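Local structure of conserved membrane protein (Chlamydia abortus, 6GZU) at residues A[48-61]-A[161-173]. The protein is a Chlamydia effector of the CE clan that combines deubiquitinating and acetyltransferase activities and induces Golgi fragmentation in the host cell. Numbering follows the deposited sequence. Where two conformers were deposited one is given.
Sequences CFSIERAVLKDLHL and LIDPALNSIATRL. With ZN (zinc ion), chain C.
Near-parallel helix packing on one side of the central sheet of this CE-clan catalytic domain joins helix 51-58 to helix 159-174, with Ile169 lying against Glu52, Ile51 and Val55. The segment axes approach to 9.7 Å and cross at -23°, and the contact shows how an apolar seam can carry a salt bridge along its border. Ile169 CG1 lies 3.8 Å from Glu52 CB, the two side chains running alongside one another head to tail, while Ile169 CD1 meets Ile51 CG1 and Val55 CG2 crosswise. Tyr103 of strand 100-107 touches Ile51 and Val55, and Val147 of strand 146-150 touches Ile169. Toward the start of both segments Ala165 CB touches Cys48 O and Ile51 CG2; water 1 donates to Leu161 O and, weakly, to Cys48 O. At the other end Leu173 CD2 packs 3.6 Å from Leu59 CD1 and also touches Leu61 CD1. There a Schellman motif closes helix 51-58, with hydrogen bonds from Leu61 N to Leu56 O and from His60 N to Lys57 O; its positive-phi residue, His60, binds the zinc ion through NE2, together with Cys78, His80 and Cys95. With CG anti to the backbone N (chi1 173°) and the chain extended, Glu52 reaches across to helix 159-174. Its OE2 accepts from Ser168 OG at 2.7 Å, syn but tilted out of the carboxylate plane, and forms a hydrogen-bonded salt bridge with Arg172 NE at 2.8 Å, from above the opposite face. OE2 lies almost in the guanidinium plane, itself turned 39° from the carboxylate. Water 2 links the same two side chains, donating to Glu52 OE1 and accepting from Arg172 NH2.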
loop_
_atom_site.group_PDB
_atom_site.type_symbol
_atom_site.label_atom_id
_atom_site.label_comp_id
_atom_site.label_asym_id
_atom_site.label_seq_id
_atom_site.Cartn_x
_atom_site.Cartn_y
_atom_site.Cartn_z
ATOM N N CYS A 48 3.139 5.023 9.344
ATOM C CA CYS A 48 4.548 4.669 9.491
ATOM C C CYS A 48 4.785 3.773 10.718
ATOM O O CYS A 48 5.742 3.026 10.735
ATOM C CB CYS A 48 5.432 5.924 9.570
ATOM S SG CYS A 48 5.019 7.092 10.895
ATOM N N PHE A 49 3.920 3.871 11.717
ATOM C CA PHE A 49 4.078 3.096 12.944
ATOM C C PHE A 49 3.467 1.714 12.836
ATOM O O PHE A 49 3.869 0.836 13.583
ATOM C CB PHE A 49 3.478 3.835 14.147
ATOM C CG PHE A 49 4.141 5.134 14.452
ATOM C CD1 PHE A 49 5.439 5.169 14.875
ATOM C CD2 PHE A 49 3.453 6.315 14.316
ATOM C CE1 PHE A 49 6.066 6.370 15.148
ATOM C CE2 PHE A 49 4.059 7.518 14.618
ATOM C CZ PHE A 49 5.368 7.558 15.053
ATOM N N SER A 50 2.520 1.515 11.919
ATOM C CA SER A 50 1.792 0.244 11.864
ATOM C C SER A 50 2.094 -0.568 10.627
ATOM O O SER A 50 1.742 -1.764 10.566
ATOM C CB SER A 50 0.295 0.470 11.977
ATOM O OG SER A 50 -0.166 1.081 10.788
ATOM N N ILE A 51 2.795 0.004 9.649
ATOM C CA ILE A 51 2.984 -0.692 8.362
ATOM C C ILE A 51 3.808 -1.992 8.512
ATOM O O ILE A 51 3.459 -2.977 7.897
ATOM C CB ILE A 51 3.586 0.278 7.279
ATOM C CG1 ILE A 51 3.784 -0.406 5.936
ATOM C CG2 ILE A 51 4.916 0.871 7.743
ATOM C CD1 ILE A 51 2.512 -0.940 5.267
ATOM N N GLU A 52 4.848 -2.022 9.348
ATOM C CA GLU A 52 5.647 -3.241 9.421
ATOM C C GLU A 52 4.786 -4.395 9.971
ATOM O O GLU A 52 4.820 -5.529 9.444
ATOM C CB GLU A 52 6.897 -3.044 10.270
ATOM C CG GLU A 52 7.656 -4.355 10.491
ATOM C CD GLU A 52 8.878 -4.144 11.320
ATOM O OE1 GLU A 52 8.899 -3.268 12.230
ATOM O OE2 GLU A 52 9.863 -4.860 11.086
ATOM N N ARG A 53 4.053 -4.126 11.057
ATOM C CA ARG A 53 3.183 -5.168 11.657
ATOM C C ARG A 53 2.146 -5.640 10.635
ATOM O O ARG A 53 1.868 -6.854 10.530
ATOM C CB ARG A 53 2.529 -4.650 12.952
ATOM C CG ARG A 53 1.576 -5.594 13.664
ATOM C CD ARG A 53 2.271 -6.779 14.254
ATOM N NE ARG A 53 3.274 -6.393 15.252
ATOM C CZ ARG A 53 3.041 -6.227 16.559
ATOM N NH1 ARG A 53 1.812 -6.397 17.067
ATOM N NH2 ARG A 53 4.052 -5.884 17.363
ATOM N N ALA A 54 1.585 -4.729 9.839
ATOM C CA ALA A 54 0.600 -5.115 8.837
ATOM C C ALA A 54 1.183 -6.042 7.776
ATOM O O ALA A 54 0.591 -7.095 7.411
ATOM C CB ALA A 54 -0.044 -3.872 8.185
ATOM N N VAL A 55 2.359 -5.693 7.278
ATOM C CA VAL A 55 3.040 -6.529 6.301
ATOM C C VAL A 55 3.360 -7.900 6.874
ATOM O O VAL A 55 3.105 -8.934 6.217
ATOM C CB VAL A 55 4.351 -5.821 5.850
ATOM C CG1 VAL A 55 5.216 -6.780 5.033
ATOM C CG2 VAL A 55 4.041 -4.546 5.045
ATOM N N LEU A 56 3.954 -7.942 8.065
ATOM C CA LEU A 56 4.282 -9.233 8.668
ATOM C C LEU A 56 3.055 -10.090 8.892
ATOM O O LEU A 56 3.069 -11.290 8.581
ATOM C CB LEU A 56 5.032 -9.058 9.984
ATOM C CG LEU A 56 6.377 -8.362 9.854
ATOM C CD1 LEU A 56 6.992 -8.000 11.235
ATOM C CD2 LEU A 56 7.329 -9.293 9.104
ATOM N N LYS A 57 1.957 -9.500 9.356
ATOM C CA LYS A 57 0.731 -10.305 9.548
ATOM C C LYS A 57 0.204 -10.792 8.199
ATOM O O LYS A 57 -0.231 -11.944 8.074
ATOM C CB LYS A 57 -0.367 -9.517 10.280
ATOM C CG LYS A 57 -0.099 -9.337 11.794
ATOM C CD LYS A 57 -1.125 -8.395 12.439
ATOM C CE LYS A 57 -2.540 -8.994 12.357
ATOM N NZ LYS A 57 -2.616 -10.363 12.982
ATOM N N ASP A 58 0.256 -9.954 7.162
ATOM C CA ASP A 58 -0.308 -10.396 5.869
ATOM C C ASP A 58 0.512 -11.508 5.216
ATOM O O ASP A 58 -0.025 -12.316 4.469
ATOM C CB ASP A 58 -0.475 -9.202 4.912
ATOM C CG ASP A 58 -1.595 -8.310 5.311
ATOM O OD1 ASP A 58 -2.557 -8.829 5.906
ATOM O OD2 ASP A 58 -1.565 -7.118 5.013
ATOM N N LEU A 59 1.804 -11.595 5.560
ATOM C CA LEU A 59 2.655 -12.696 5.085
ATOM C C LEU A 59 2.699 -13.852 6.069
ATOM O O LEU A 59 3.523 -14.778 5.917
ATOM C CB LEU A 59 4.088 -12.181 4.858
ATOM C CG LEU A 59 4.103 -11.145 3.719
ATOM C CD1 LEU A 59 5.490 -10.432 3.691
ATOM C CD2 LEU A 59 3.831 -11.880 2.454
ATOM N N HIS A 60 1.814 -13.834 7.065
ATOM C CA HIS A 60 1.758 -14.886 8.111
ATOM C C HIS A 60 3.053 -15.092 8.869
ATOM O O HIS A 60 3.385 -16.230 9.257
ATOM C CB HIS A 60 1.222 -16.192 7.511
ATOM C CG HIS A 60 -0.010 -15.973 6.680
ATOM N ND1 HIS A 60 0.019 -15.870 5.303
ATOM C CD2 HIS A 60 -1.292 -15.747 7.037
ATOM C CE1 HIS A 60 -1.208 -15.669 4.841
ATOM N NE2 HIS A 60 -2.025 -15.594 5.873
ATOM N N LEU A 61 3.771 -13.991 9.075
ATOM C CA LEU A 61 5.014 -13.967 9.804
ATOM C C LEU A 61 4.880 -13.352 11.180
ATOM O O LEU A 61 5.885 -13.048 11.820
ATOM C CB LEU A 61 6.055 -13.198 9.006
ATOM C CG LEU A 61 6.499 -13.935 7.735
ATOM C CD1 LEU A 61 7.280 -12.996 6.856
ATOM C CD2 LEU A 61 7.315 -15.136 8.076
ATOM N N LEU A 161 10.918 8.789 10.549
ATOM C CA LEU A 161 9.729 7.998 10.772
ATOM C C LEU A 161 9.524 6.925 9.725
ATOM O O LEU A 161 9.136 5.784 10.061
ATOM C CB LEU A 161 8.504 8.906 10.825
ATOM C CG LEU A 161 8.441 9.852 12.007
ATOM C CD1 LEU A 161 7.110 10.588 11.977
ATOM C CD2 LEU A 161 8.646 9.154 13.343
ATOM N N ILE A 162 9.738 7.257 8.453
ATOM C CA ILE A 162 9.460 6.301 7.388
ATOM C C ILE A 162 10.620 5.350 7.169
ATOM O O ILE A 162 10.390 4.157 6.962
ATOM C CB ILE A 162 9.006 6.972 6.027
ATOM C CG1 ILE A 162 8.532 5.916 5.017
ATOM C CG2 ILE A 162 10.112 7.861 5.408
ATOM C CD1 ILE A 162 7.387 5.069 5.508
ATOM N N ASP A 163 11.859 5.834 7.255
ATOM C CA ASP A 163 12.986 4.939 6.914
ATOM C C ASP A 163 13.133 3.710 7.838
ATOM O O ASP A 163 13.416 2.629 7.325
ATOM C CB ASP A 163 14.335 5.691 6.796
ATOM C CG ASP A 163 14.392 6.601 5.589
ATOM O OD1 ASP A 163 13.428 6.604 4.793
ATOM O OD2 ASP A 163 15.393 7.330 5.428
ATOM N N PRO A 164 12.946 3.862 9.174
ATOM C CA PRO A 164 13.134 2.645 9.992
ATOM C C PRO A 164 12.108 1.614 9.609
ATOM O O PRO A 164 12.413 0.401 9.554
ATOM C CB PRO A 164 12.864 3.133 11.397
ATOM C CG PRO A 164 13.312 4.541 11.369
ATOM C CD PRO A 164 12.903 5.078 10.016
ATOM N N ALA A 165 10.888 2.046 9.301
ATOM C CA ALA A 165 9.848 1.094 8.913
ATOM C C ALA A 165 10.207 0.372 7.584
ATOM O O ALA A 165 10.135 -0.871 7.488
ATOM C CB ALA A 165 8.459 1.807 8.847
ATOM N N LEU A 166 10.614 1.129 6.553
ATOM C CA LEU A 166 10.948 0.514 5.262
ATOM C C LEU A 166 12.088 -0.467 5.448
ATOM O O LEU A 166 12.072 -1.558 4.869
ATOM C CB LEU A 166 11.341 1.577 4.230
ATOM C CG LEU A 166 10.221 2.592 3.897
ATOM C CD1 LEU A 166 10.823 3.593 2.929
ATOM C CD2 LEU A 166 8.976 1.930 3.319
ATOM N N ASN A 167 13.100 -0.079 6.222
ATOM C CA ASN A 167 14.328 -0.875 6.312
ATOM C C ASN A 167 14.137 -2.049 7.221
ATOM O O ASN A 167 14.755 -3.111 7.001
ATOM C CB ASN A 167 15.520 0.018 6.701
ATOM C CG ASN A 167 15.915 0.893 5.578
ATOM O OD1 ASN A 167 15.483 2.095 5.482
ATOM N ND2 ASN A 167 16.677 0.342 4.669
ATOM N N SER A 168 13.261 -1.915 8.219
ATOM C CA SER A 168 13.003 -3.053 9.072
ATOM C C SER A 168 12.200 -4.109 8.288
ATOM O O SER A 168 12.504 -5.317 8.356
ATOM C CB SER A 168 12.286 -2.593 10.323
ATOM O OG SER A 168 12.228 -3.617 11.269
ATOM N N ILE A 169 11.199 -3.699 7.517
ATOM C CA ILE A 169 10.503 -4.639 6.651
ATOM C C ILE A 169 11.508 -5.294 5.716
ATOM O O ILE A 169 11.482 -6.525 5.530
ATOM C CB ILE A 169 9.423 -3.883 5.825
ATOM C CG1 ILE A 169 8.305 -3.421 6.763
ATOM C CG2 ILE A 169 8.884 -4.772 4.676
ATOM C CD1 ILE A 169 7.386 -2.345 6.110
ATOM N N ALA A 170 12.364 -4.499 5.064
ATOM C CA ALA A 170 13.286 -5.086 4.067
ATOM C C ALA A 170 14.176 -6.122 4.714
ATOM O O ALA A 170 14.468 -7.186 4.102
ATOM C CB ALA A 170 14.144 -4.000 3.458
ATOM N N THR A 171 14.677 -5.826 5.926
ATOM C CA THR A 171 15.590 -6.727 6.626
ATOM C C THR A 171 14.862 -7.998 7.046
ATOM O O THR A 171 15.369 -9.119 6.841
ATOM C CB THR A 171 16.175 -6.016 7.822
ATOM O OG1 THR A 171 16.983 -4.937 7.322
ATOM C CG2 THR A 171 17.091 -6.990 8.659
ATOM N N ARG A 172 13.677 -7.865 7.653
ATOM C CA ARG A 172 12.944 -9.050 8.084
ATOM C C ARG A 172 12.503 -9.956 6.946
ATOM O O ARG A 172 12.562 -11.198 7.080
ATOM C CB ARG A 172 11.740 -8.680 8.949
ATOM C CG ARG A 172 12.162 -7.945 10.260
ATOM C CD ARG A 172 10.937 -7.911 11.180
ATOM N NE ARG A 172 11.124 -7.014 12.309
ATOM C CZ ARG A 172 11.792 -7.371 13.381
ATOM N NH1 ARG A 172 12.277 -8.605 13.438
ATOM N NH2 ARG A 172 11.933 -6.551 14.416
ATOM N N LEU A 173 12.046 -9.376 5.838
ATOM C CA LEU A 173 11.613 -10.184 4.706
ATOM C C LEU A 173 12.802 -10.830 4.008
ATOM O O LEU A 173 12.668 -11.938 3.494
ATOM C CB LEU A 173 10.783 -9.392 3.704
ATOM C CG LEU A 173 9.500 -8.805 4.315
ATOM C CD1 LEU A 173 8.643 -8.265 3.211
ATOM C CD2 LEU A 173 8.720 -9.926 5.099
HETATM ZN ZN ZN C . -3.949 -15.399 5.467
HETATM O O HOH W 1 8.347 4.439 12.197
HETATM O O HOH W 2 10.529 -3.764 14.386
#